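Side-chain contact in oligogalacturonate-specific porin KdgM (Dickeya dadantii, PDB 4FQE), which forms a monomeric outer-membrane channel specific for oligogalacturonides and is required for full virulence: residues T141-K144 with D145-I148. Residues are numbered along the deposited sequence; the frame is centred on the assembly and turned at random.
Sequences TFLK and DYTI. With C8E ((hydroxyethyloxy)tri(ethyloxy)octane), chain I.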
loop_
_atom_site.group_PDB
_atom_site.type_symbol
_atom_site.label_atom_id
_atom_site.label_comp_id
_atom_site.label_asym_id
_atom_site.label_seq_id
_atom_site.Cartn_x
_atom_site.Cartn_y
_atom_site.Cartn_z
ATOM N N THR A 141 0.274 16.187 -3.806
ATOM C CA THR A 141 0.294 16.226 -5.254
ATOM C C THR A 141 0.653 17.608 -5.748
ATOM O O THR A 141 0.132 18.615 -5.255
ATOM C CB THR A 141 -1.053 15.774 -5.814
ATOM O OG1 THR A 141 -1.310 14.443 -5.344
ATOM C CG2 THR A 141 -1.049 15.778 -7.328
ATOM N N PHE A 142 1.593 17.651 -6.687
ATOM C CA PHE A 142 2.046 18.922 -7.211
ATOM C C PHE A 142 2.219 18.837 -8.720
ATOM O O PHE A 142 2.414 17.744 -9.301
ATOM C CB PHE A 142 3.342 19.354 -6.512
ATOM C CG PHE A 142 4.512 18.403 -6.690
ATOM C CD1 PHE A 142 4.628 17.268 -5.905
ATOM C CD2 PHE A 142 5.530 18.693 -7.590
ATOM C CE1 PHE A 142 5.715 16.431 -6.027
ATOM C CE2 PHE A 142 6.624 17.869 -7.708
ATOM C CZ PHE A 142 6.704 16.715 -6.934
ATOM N N LEU A 143 2.118 19.994 -9.361
ATOM C CA LEU A 143 2.297 20.095 -10.820
ATOM C C LEU A 143 1.339 19.152 -11.556
ATOM O O LEU A 143 1.679 18.581 -12.598
ATOM C CB LEU A 143 3.750 19.820 -11.229
ATOM C CG LEU A 143 4.737 20.936 -10.907
ATOM C CD1 LEU A 143 6.124 20.569 -11.376
ATOM C CD2 LEU A 143 4.283 22.253 -11.517
ATOM N N LYS A 144 0.138 19.024 -11.004
ATOM C CA LYS A 144 -0.916 18.157 -11.510
ATOM C C LYS A 144 -0.549 16.667 -11.446
ATOM O O LYS A 144 -1.306 15.899 -10.902
ATOM C CB LYS A 144 -1.338 18.569 -12.934
ATOM C CG LYS A 144 -2.344 19.713 -13.024
ATOM C CD LYS A 144 -2.469 20.563 -11.764
ATOM C CE LYS A 144 -3.546 21.628 -11.909
ATOM N NZ LYS A 144 -3.802 22.376 -10.631
ATOM N N ASP A 145 0.617 16.273 -11.961
ATOM C CA ASP A 145 0.880 14.841 -12.234
ATOM C C ASP A 145 1.838 14.128 -11.287
ATOM O O ASP A 145 1.991 12.892 -11.370
ATOM C CB ASP A 145 1.401 14.710 -13.662
ATOM C CG ASP A 145 0.428 15.261 -14.677
ATOM O OD1 ASP A 145 -0.779 15.115 -14.474
ATOM O OD2 ASP A 145 0.862 15.836 -15.680
ATOM N N TYR A 146 2.528 14.892 -10.434
ATOM C CA TYR A 146 3.400 14.297 -9.427
ATOM C C TYR A 146 2.745 14.084 -8.072
ATOM O O TYR A 146 1.929 14.901 -7.610
ATOM C CB TYR A 146 4.628 15.163 -9.216
ATOM C CG TYR A 146 5.526 15.186 -10.380
ATOM C CD1 TYR A 146 6.516 14.218 -10.528
ATOM C CD2 TYR A 146 5.401 16.165 -11.349
ATOM C CE1 TYR A 146 7.362 14.237 -11.616
ATOM C CE2 TYR A 146 6.252 16.195 -12.436
ATOM C CZ TYR A 146 7.234 15.238 -12.563
ATOM O OH TYR A 146 8.078 15.257 -13.641
ATOM N N THR A 147 3.133 12.995 -7.411
ATOM C CA THR A 147 2.785 12.802 -6.022
ATOM C C THR A 147 4.011 12.409 -5.242
ATOM O O THR A 147 4.737 11.465 -5.626
ATOM C CB THR A 147 1.695 11.724 -5.853
ATOM O OG1 THR A 147 0.546 12.108 -6.613
ATOM C CG2 THR A 147 1.316 11.548 -4.383
ATOM N N ILE A 148 4.260 13.122 -4.146
ATOM C CA ILE A 148 5.299 12.684 -3.198
ATOM C C ILE A 148 4.577 12.203 -1.929
ATOM O O ILE A 148 3.691 12.903 -1.399
ATOM C CB ILE A 148 6.345 13.794 -2.919
ATOM C CG1 ILE A 148 7.526 13.296 -2.049
ATOM C CG2 ILE A 148 5.705 15.014 -2.244
ATOM C CD1 ILE A 148 8.665 12.585 -2.778
HETATM C C1 C8E I . 4.248 17.513 1.794
HETATM C C2 C8E I . 4.799 16.407 2.677
HETATM C C3 C8E I . 5.046 15.093 1.925
HETATM C C4 C8E I . 6.486 14.964 1.423
HETATM C C5 C8E I . 7.422 14.250 2.398
HETATM C C6 C8E I . 8.573 13.553 1.668
HETATM C C7 C8E I . 9.916 13.658 2.384
HETATM C C8 C8E I . 9.838 13.073 3.788
HETATM O O9 C8E I . 11.118 12.592 4.212
HETATM C C10 C8E I . 11.114 12.035 5.530
HETATM C C11 C8E I . 11.660 10.623 5.423
HETATM O O12 C8E I . 12.578 10.368 6.480
HETATM C C13 C8E I . 13.445 9.295 6.128
HETATM C C14 C8E I . 14.386 9.029 7.284
HETATM O O15 C8E I . 15.376 8.086 6.855
HETATM C C16 C8E I . 15.696 7.162 7.886
HETATM C C17 C8E I . 17.156 7.308 8.266
HETATM O O18 C8E I . 17.574 6.083 8.874
HETATM C C19 C8E I . 18.966 6.103 9.202
HETATM C C20 C8E I . 19.759 5.510 8.044
HETATM O O21 C8E I . 20.001 4.113 8.261
#
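The ring of F142 lies flat over Y146 CB, a CH-pi contact 3.5 Å from the ring centroid. What puts it there is chi1 of 61°, with CG between the backbone N and the carbonyl carbon. Followed outward from CB, all six ring atoms face Y146 CB: CG, CD1 and CD2 stand farther off, CZ is closest at 3.5 Å, and CE2 and CZ extend to Y146 CG. CE1, besides Y146 CB, meets I148 CG2 obliquely at 4.0 Å. The two aromatic planes are nearly parallel, 15° apart, but offset so far that little of one ring covers the other; the Y146 ring, which also meets Y180, has L143 CB at its edge.

A tight beta hairpin joins strands 131-142 and 146-157 of the porin's antiparallel barrel here, and F142 and Y146 are its last hydrogen-bonded pair: F142 N to Y146 O is 2.9 Å, Y146 N to F142 O 3.1 Å. I148 CG2 touches C4 of the C8E octyl chain at 3.7 Å, consistent with an outer, apolar-facing surface that suits F142, Y146 and I148. On the other face sits the non-hydrogen-bonded pair T141 and T147, beta-branched residues suited to strands, whose OG1 atoms share a hydrogen bond of 3.2 Å.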